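Local coordinates for protein sialyltransferase 0160 (Photobacterium damselae, PDB 4R84) that probably transfers sialic acid from CMP-sialic acid to galactose-containing acceptor sugars, at residues D39-I51 against A78-Q90. Residues are numbered along the deposited sequence; the frame is centred on the assembly and turned at random.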
ATOM      1  N   ASP A  39     -23.958  -0.310  -8.143  1.00 18.96           N
ATOM      2  CA  ASP A  39     -23.287  -0.662  -9.395  1.00 21.40           C
ATOM      3  C   ASP A  39     -23.501  -2.144  -9.668  1.00 23.96           C
ATOM      4  O   ASP A  39     -23.405  -2.961  -8.755  1.00 28.76           O
ATOM      5  CB  ASP A  39     -21.781  -0.361  -9.333  1.00 24.41           C
ATOM      6  CG  ASP A  39     -21.479   1.126  -9.332  1.00 28.91           C
ATOM      7  OD1 ASP A  39     -22.411   1.930  -9.575  1.00 31.41           O
ATOM      8  OD2 ASP A  39     -20.305   1.491  -9.107  1.00 30.27           O
ATOM      9  N   VAL A  40     -23.819  -2.488 -10.911  1.00 20.47           N
ATOM     10  CA  VAL A  40     -23.930  -3.890 -11.296  1.00 21.02           C
ATOM     11  C   VAL A  40     -22.942  -4.142 -12.424  1.00 18.45           C
ATOM     12  O   VAL A  40     -22.980  -3.485 -13.474  1.00 21.93           O
ATOM     13  CB  VAL A  40     -25.374  -4.272 -11.722  1.00 19.25           C
ATOM     14  CG1 VAL A  40     -25.515  -5.795 -11.884  1.00 22.34           C
ATOM     15  CG2 VAL A  40     -26.406  -3.754 -10.705  1.00 20.84           C
ATOM     16  N   VAL A  41     -22.032  -5.088 -12.205  1.00 17.95           N
ATOM     17  CA  VAL A  41     -21.046  -5.417 -13.210  1.00 16.17           C
ATOM     18  C   VAL A  41     -21.732  -6.116 -14.371  1.00 16.34           C
ATOM     19  O   VAL A  41     -22.620  -6.936 -14.154  1.00 17.14           O
ATOM     20  CB  VAL A  41     -19.939  -6.310 -12.626  1.00 16.21           C
ATOM     21  CG1 VAL A  41     -18.967  -6.739 -13.716  1.00 16.73           C
ATOM     22  CG2 VAL A  41     -19.220  -5.537 -11.527  1.00 17.32           C
ATOM     23  N   GLU A  42     -21.340  -5.755 -15.587  1.00 17.86           N
ATOM     24  CA  GLU A  42     -21.863  -6.420 -16.797  1.00 21.27           C
ATOM     25  C   GLU A  42     -21.898  -7.938 -16.632  1.00 27.57           C
ATOM     26  O   GLU A  42     -20.924  -8.539 -16.192  1.00 20.12           O
ATOM     27  CB  GLU A  42     -21.007  -6.057 -18.016  1.00 21.17           C
ATOM     28  CG  GLU A  42     -21.120  -4.612 -18.443  1.00 24.64           C
ATOM     29  CD  GLU A  42     -20.369  -4.282 -19.721  1.00 18.77           C
ATOM     30  OE1 GLU A  42     -19.452  -5.034 -20.145  1.00 20.20           O
ATOM     31  OE2 GLU A  42     -20.715  -3.253 -20.330  1.00 22.06           O
ATOM     32  N   THR A  43     -23.032  -8.521 -17.020  1.00 20.34           N
ATOM     33  CA  THR A  43     -23.373  -9.955 -16.955  1.00 25.05           C
ATOM     34  C   THR A  43     -23.743 -10.467 -15.558  1.00 25.06           C
ATOM     35  O   THR A  43     -24.258 -11.578 -15.438  1.00 27.93           O
ATOM     36  CB  THR A  43     -22.242 -10.894 -17.517  1.00 26.69           C
ATOM     37  OG1 THR A  43     -21.212 -11.071 -16.543  1.00 26.41           O
ATOM     38  CG2 THR A  43     -21.666 -10.376 -18.839  1.00 32.08           C
ATOM     39  N   GLU A  44     -23.544  -9.668 -14.514  1.00 20.84           N
ATOM     40  CA  GLU A  44     -23.914 -10.104 -13.168  1.00 21.75           C
ATOM     41  C   GLU A  44     -25.370  -9.743 -12.851  1.00 28.92           C
ATOM     42  O   GLU A  44     -25.989  -8.941 -13.548  1.00 23.88           O
ATOM     43  CB  GLU A  44     -22.939  -9.506 -12.128  1.00 22.84           C
ATOM     44  CG  GLU A  44     -21.495  -9.965 -12.363  1.00 22.32           C
ATOM     45  CD  GLU A  44     -20.562  -9.709 -11.193  1.00 25.97           C
ATOM     46  OE1 GLU A  44     -20.977  -9.067 -10.209  1.00 29.09           O
ATOM     47  OE2 GLU A  44     -19.401 -10.172 -11.262  1.00 29.76           O
ATOM     48  N   THR A  45     -25.911 -10.352 -11.801  1.00 24.12           N
ATOM     49  CA  THR A  45     -27.322 -10.224 -11.456  1.00 28.52           C
ATOM     50  C   THR A  45     -27.518  -9.391 -10.181  1.00 24.35           C
ATOM     51  O   THR A  45     -26.754  -9.505  -9.219  1.00 29.64           O
ATOM     52  CB  THR A  45     -27.957 -11.619 -11.283  1.00 27.64           C
ATOM     53  OG1 THR A  45     -27.878 -12.342 -12.522  1.00 34.76           O
ATOM     54  CG2 THR A  45     -29.427 -11.518 -10.853  1.00 33.42           C
ATOM     55  N   TYR A  46     -28.515  -8.517 -10.212  1.00 23.78           N
ATOM     56  CA  TYR A  46     -28.938  -7.765  -9.041  1.00 22.81           C
ATOM     57  C   TYR A  46     -30.427  -8.026  -8.825  1.00 30.76           C
ATOM     58  O   TYR A  46     -31.195  -7.974  -9.781  1.00 27.62           O
ATOM     59  CB  TYR A  46     -28.656  -6.273  -9.226  1.00 26.32           C
ATOM     60  CG  TYR A  46     -28.955  -5.436  -8.003  1.00 24.96           C
ATOM     61  CD1 TYR A  46     -30.254  -4.994  -7.735  1.00 27.88           C
ATOM     62  CD2 TYR A  46     -27.940  -5.070  -7.121  1.00 26.63           C
ATOM     63  CE1 TYR A  46     -30.528  -4.226  -6.609  1.00 35.82           C
ATOM     64  CE2 TYR A  46     -28.209  -4.305  -6.002  1.00 32.97           C
ATOM     65  CZ  TYR A  46     -29.495  -3.884  -5.751  1.00 30.04           C
ATOM     66  OH  TYR A  46     -29.745  -3.117  -4.632  1.00 31.01           O
ATOM     67  N   GLN A  47     -30.837  -8.341  -7.599  1.00 29.93           N
ATOM     68  CA  GLN A  47     -32.262  -8.596  -7.348  1.00 31.81           C
ATOM     69  C   GLN A  47     -33.008  -7.326  -6.962  1.00 25.43           C
ATOM     70  O   GLN A  47     -32.781  -6.771  -5.888  1.00 28.51           O
ATOM     71  CB  GLN A  47     -32.472  -9.631  -6.241  1.00 32.40           C
ATOM     72  CG  GLN A  47     -33.953 -10.020  -6.107  1.00 34.32           C
ATOM     73  CD  GLN A  47     -34.259 -10.864  -4.881  1.00 42.31           C
ATOM     74  OE1 GLN A  47     -33.847 -10.542  -3.768  1.00 41.99           O
ATOM     75  NE2 GLN A  47     -34.997 -11.946  -5.082  1.00 44.41           N
ATOM     76  N   LEU A  48     -33.899  -6.861  -7.830  1.00 26.92           N
ATOM     77  CA  LEU A  48     -34.749  -5.738  -7.453  1.00 27.14           C
ATOM     78  C   LEU A  48     -35.839  -6.216  -6.490  1.00 26.98           C
ATOM     79  O   LEU A  48     -36.522  -7.222  -6.735  1.00 28.95           O
ATOM     80  CB  LEU A  48     -35.352  -5.067  -8.687  1.00 31.35           C
ATOM     81  CG  LEU A  48     -34.324  -4.228  -9.454  1.00 31.41           C
ATOM     82  CD1 LEU A  48     -34.767  -3.993 -10.877  1.00 36.71           C
ATOM     83  CD2 LEU A  48     -34.011  -2.907  -8.759  1.00 26.46           C
ATOM     84  N   THR A  49     -36.011  -5.474  -5.401  1.00 31.29           N
ATOM     85  CA  THR A  49     -36.933  -5.868  -4.345  1.00 30.46           C
ATOM     86  C   THR A  49     -37.326  -4.624  -3.550  1.00 27.85           C
ATOM     87  O   THR A  49     -36.568  -3.653  -3.502  1.00 27.93           O
ATOM     88  CB  THR A  49     -36.293  -6.922  -3.412  1.00 37.86           C
ATOM     89  OG1 THR A  49     -37.280  -7.476  -2.536  1.00 48.89           O
ATOM     90  CG2 THR A  49     -35.172  -6.304  -2.595  1.00 38.14           C
ATOM     91  N   PRO A  50     -38.527  -4.626  -2.953  1.00 31.84           N
ATOM     92  CA  PRO A  50     -38.850  -3.479  -2.100  1.00 33.96           C
ATOM     93  C   PRO A  50     -37.930  -3.402  -0.891  1.00 30.92           C
ATOM     94  O   PRO A  50     -37.534  -4.435  -0.356  1.00 35.71           O
ATOM     95  CB  PRO A  50     -40.298  -3.756  -1.670  1.00 34.46           C
ATOM     96  CG  PRO A  50     -40.842  -4.687  -2.743  1.00 28.05           C
ATOM     97  CD  PRO A  50     -39.672  -5.539  -3.125  1.00 32.85           C
ATOM     98  N   ILE A  51     -37.580  -2.187  -0.488  1.00 35.15           N
ATOM     99  CA  ILE A  51     -36.744  -1.965   0.682  1.00 37.87           C
ATOM    100  C   ILE A  51     -37.590  -1.781   1.939  1.00 43.95           C
ATOM    101  O   ILE A  51     -38.416  -0.870   1.998  1.00 41.91           O
ATOM    102  CB  ILE A  51     -35.839  -0.736   0.505  1.00 43.92           C
ATOM    103  CG1 ILE A  51     -34.901  -0.938  -0.682  1.00 46.48           C
ATOM    104  CG2 ILE A  51     -35.058  -0.467   1.786  1.00 39.03           C
ATOM    105  CD1 ILE A  51     -34.240  -2.300  -0.698  1.00 52.03           C
ATOM    106  N   ALA A  78     -44.266  -8.660 -10.298  1.00 43.86           N
ATOM    107  CA  ALA A  78     -43.454  -9.435  -9.370  1.00 39.69           C
ATOM    108  C   ALA A  78     -43.140  -8.585  -8.148  1.00 38.44           C
ATOM    109  O   ALA A  78     -43.149  -7.358  -8.224  1.00 34.59           O
ATOM    110  CB  ALA A  78     -42.174  -9.909 -10.035  1.00 47.39           C
ATOM    111  N   ILE A  79     -42.877  -9.227  -7.016  1.00 30.28           N
ATOM    112  CA  ILE A  79     -42.413  -8.492  -5.857  1.00 34.23           C
ATOM    113  C   ILE A  79     -40.910  -8.309  -5.978  1.00 34.56           C
ATOM    114  O   ILE A  79     -40.405  -7.195  -5.911  1.00 36.14           O
ATOM    115  CB  ILE A  79     -42.742  -9.202  -4.531  1.00 40.76           C
ATOM    116  CG1 ILE A  79     -44.254  -9.372  -4.375  1.00 41.86           C
ATOM    117  CG2 ILE A  79     -42.203  -8.404  -3.361  1.00 43.60           C
ATOM    118  CD1 ILE A  79     -45.029  -8.078  -4.505  1.00 38.12           C
ATOM    119  N   SER A  80     -40.207  -9.422  -6.160  1.00 37.31           N
ATOM    120  CA  SER A  80     -38.768  -9.392  -6.391  1.00 32.59           C
ATOM    121  C   SER A  80     -38.481 -10.024  -7.737  1.00 42.15           C
ATOM    122  O   SER A  80     -39.131 -10.996  -8.118  1.00 35.07           O
ATOM    123  CB  SER A  80     -38.024 -10.137  -5.283  1.00 33.38           C
ATOM    124  OG  SER A  80     -38.251  -9.537  -4.019  1.00 45.51           O
ATOM    125  N   PHE A  81     -37.504  -9.489  -8.460  1.00 33.36           N
ATOM    126  CA  PHE A  81     -37.108 -10.099  -9.724  1.00 27.43           C
ATOM    127  C   PHE A  81     -35.667  -9.766 -10.045  1.00 24.53           C
ATOM    128  O   PHE A  81     -35.070  -8.868  -9.442  1.00 29.99           O
ATOM    129  CB  PHE A  81     -38.007  -9.655 -10.884  1.00 29.02           C
ATOM    130  CG  PHE A  81     -37.911  -8.197 -11.208  1.00 32.03           C
ATOM    131  CD1 PHE A  81     -38.676  -7.269 -10.517  1.00 34.61           C
ATOM    132  CD2 PHE A  81     -37.030  -7.747 -12.181  1.00 28.64           C
ATOM    133  CE1 PHE A  81     -38.581  -5.921 -10.804  1.00 32.19           C
ATOM    134  CE2 PHE A  81     -36.929  -6.405 -12.475  1.00 29.08           C
ATOM    135  CZ  PHE A  81     -37.712  -5.486 -11.778  1.00 36.34           C
ATOM    136  N   ASP A  82     -35.115 -10.487 -11.011  1.00 27.86           N
ATOM    137  CA  ASP A  82     -33.702 -10.317 -11.335  1.00 26.81           C
ATOM    138  C   ASP A  82     -33.456  -9.342 -12.473  1.00 27.38           C
ATOM    139  O   ASP A  82     -34.084  -9.416 -13.529  1.00 28.88           O
ATOM    140  CB  ASP A  82     -33.068 -11.660 -11.702  1.00 31.39           C
ATOM    141  CG  ASP A  82     -32.832 -12.557 -10.499  1.00 43.54           C
ATOM    142  OD1 ASP A  82     -32.983 -12.096  -9.344  1.00 42.16           O
ATOM    143  OD2 ASP A  82     -32.466 -13.733 -10.715  1.00 46.27           O
ATOM    144  N   PHE A  83     -32.523  -8.427 -12.224  1.00 27.03           N
ATOM    145  CA  PHE A  83     -31.941  -7.568 -13.239  1.00 31.09           C
ATOM    146  C   PHE A  83     -30.607  -8.195 -13.634  1.00 28.80           C
ATOM    147  O   PHE A  83     -29.710  -8.335 -12.791  1.00 26.76           O
ATOM    148  CB  PHE A  83     -31.753  -6.146 -12.686  1.00 25.62           C
ATOM    149  CG  PHE A  83     -30.992  -5.208 -13.592  1.00 26.18           C
ATOM    150  CD1 PHE A  83     -31.659  -4.411 -14.508  1.00 28.60           C
ATOM    151  CD2 PHE A  83     -29.604  -5.080 -13.486  1.00 22.60           C
ATOM    152  CE1 PHE A  83     -30.958  -3.526 -15.321  1.00 26.17           C
ATOM    153  CE2 PHE A  83     -28.897  -4.208 -14.303  1.00 23.36           C
ATOM    154  CZ  PHE A  83     -29.574  -3.424 -15.213  1.00 30.05           C
ATOM    155  N   VAL A  84     -30.485  -8.591 -14.900  1.00 27.76           N
ATOM    156  CA  VAL A  84     -29.214  -9.080 -15.430  1.00 31.09           C
ATOM    157  C   VAL A  84     -28.546  -7.976 -16.227  1.00 23.78           C
ATOM    158  O   VAL A  84     -29.099  -7.513 -17.226  1.00 29.22           O
ATOM    159  CB  VAL A  84     -29.391 -10.302 -16.339  1.00 27.57           C
ATOM    160  CG1 VAL A  84     -28.027 -10.794 -16.842  1.00 28.62           C
ATOM    161  CG2 VAL A  84     -30.136 -11.406 -15.604  1.00 37.77           C
ATOM    162  N   ALA A  85     -27.383  -7.518 -15.768  1.00 24.54           N
ATOM    163  CA  ALA A  85     -26.693  -6.417 -16.428  1.00 22.49           C
ATOM    164  C   ALA A  85     -26.228  -6.791 -17.828  1.00 26.46           C
ATOM    165  O   ALA A  85     -25.482  -7.755 -18.003  1.00 22.25           O
ATOM    166  CB  ALA A  85     -25.492  -5.950 -15.588  1.00 21.87           C
ATOM    167  N   PRO A  86     -26.647  -6.011 -18.832  1.00 22.44           N
ATOM    168  CA  PRO A  86     -26.232  -6.236 -20.219  1.00 22.61           C
ATOM    169  C   PRO A  86     -24.789  -5.832 -20.459  1.00 27.48           C
ATOM    170  O   PRO A  86     -24.205  -5.110 -19.626  1.00 26.88           O
ATOM    171  CB  PRO A  86     -27.175  -5.333 -21.020  1.00 26.72           C
ATOM    172  CG  PRO A  86     -27.563  -4.269 -20.073  1.00 32.26           C
ATOM    173  CD  PRO A  86     -27.629  -4.919 -18.722  1.00 29.14           C
ATOM    174  N   GLU A  87     -24.235  -6.276 -21.584  1.00 22.53           N
ATOM    175  CA  GLU A  87     -22.916  -5.833 -22.026  1.00 19.39           C
ATOM    176  C   GLU A  87     -23.082  -4.630 -22.944  1.00 32.09           C
ATOM    177  O   GLU A  87     -23.741  -4.708 -23.980  1.00 31.85           O
ATOM    178  CB  GLU A  87     -22.156  -6.970 -22.724  1.00 22.06           C
ATOM    179  CG  GLU A  87     -21.744  -8.057 -21.751  1.00 22.73           C
ATOM    180  CD  GLU A  87     -21.327  -9.340 -22.428  1.00 27.79           C
ATOM    181  OE1 GLU A  87     -22.060  -9.830 -23.305  1.00 35.08           O
ATOM    182  OE2 GLU A  87     -20.263  -9.859 -22.075  1.00 29.09           O
ATOM    183  N   LEU A  88     -22.495  -3.509 -22.529  1.00 22.48           N
ATOM    184  CA  LEU A  88     -22.740  -2.212 -23.138  1.00 25.85           C
ATOM    185  C   LEU A  88     -21.462  -1.621 -23.708  1.00 21.91           C
ATOM    186  O   LEU A  88     -20.377  -2.117 -23.438  1.00 23.51           O
ATOM    187  CB  LEU A  88     -23.329  -1.259 -22.100  1.00 22.16           C
ATOM    188  CG  LEU A  88     -24.616  -1.700 -21.416  1.00 22.43           C
ATOM    189  CD1 LEU A  88     -24.981  -0.711 -20.320  1.00 29.18           C
ATOM    190  CD2 LEU A  88     -25.753  -1.834 -22.428  1.00 25.66           C
ATOM    191  N   LYS A  89     -21.602  -0.530 -24.456  1.00 23.33           N
ATOM    192  CA  LYS A  89     -20.447   0.160 -25.011  1.00 23.87           C
ATOM    193  C   LYS A  89     -19.917   1.153 -23.972  1.00 20.81           C
ATOM    194  O   LYS A  89     -18.773   1.595 -24.043  1.00 27.18           O
ATOM    195  CB  LYS A  89     -20.849   0.912 -26.277  1.00 36.11           C
ATOM    196  CG  LYS A  89     -21.287   0.032 -27.434  1.00 44.44           C
ATOM    197  CD  LYS A  89     -21.506   0.865 -28.691  1.00 58.04           C
ATOM    198  CE  LYS A  89     -21.951   0.007 -29.865  1.00 66.08           C
ATOM    199  NZ  LYS A  89     -23.373  -0.422 -29.708  1.00 72.04           N
ATOM    200  N   GLN A  90     -20.757   1.480 -22.997  1.00 23.43           N
ATOM    201  CA  GLN A  90     -20.390   2.409 -21.919  1.00 27.60           C
ATOM    202  C   GLN A  90     -21.342   2.200 -20.755  1.00 22.79           C
ATOM    203  O   GLN A  90     -22.399   1.593 -20.912  1.00 24.42           O
ATOM    204  CB  GLN A  90     -20.446   3.877 -22.358  1.00 28.36           C
ATOM    205  CG  GLN A  90     -21.841   4.349 -22.737  1.00 30.28           C
ATOM    206  CD  GLN A  90     -21.878   5.785 -23.234  1.00 38.08           C
ATOM    207  OE1 GLN A  90     -20.858   6.467 -23.280  1.00 47.22           O
ATOM    208  NE2 GLN A  90     -23.073   6.259 -23.577  1.00 42.71           N
TER
HETATM  209  O   HOH W   1     -35.228 -12.824  -8.000  1.00 53.54           O
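Leu48 lies alongside Phe81 on the buried face of a two-stranded antiparallel ladder, 45-48 against 81-84. Its CB sits over one face of the Phe81 ring, a CH-pi contact 4.1 Å from the centroid. Its CD1 reaches the rim at Phe81 CZ, 3.4 Å away. The Phe81 ring is turned back to Leu48 because CG stands between the backbone N and the carbonyl carbon (chi1 65°). Leu48 CD1 also approaches Phe83 CB, and Val40 CB meets the edge of the Phe83 ring. Trp62 and Tyr94 pack edge-to-face on Phe81 and Phe83, respectively. Tyr46 and Phe83 exchange two backbone hydrogen bonds, as do Leu48 and Phe81.

The opposite face is looser and wet. There Thr45 CG2 rests against the Asp82 carboxylate, 3.6 Å from CG. A water accepts from Gln47 NE2 and donates to Asp82 OD1, linking the two side chains. Beyond the strand, Thr49 OG1 and Ser80 OG share a 2.7 Å hydrogen bond.

At the other end, the extended Glu42 side chain takes Leu88 N on OE2 at 2.8 Å. The donor comes from well above the carboxylate plane. Arg196 forms a salt bridge with the same oxygen. A type II turn, Val41 to Glu44, joins strand 31-41 to this ladder. One greasy face turned to a larger sheet suits a beta-sandwich, consistent with an immunoglobulin-like PKD-type domain.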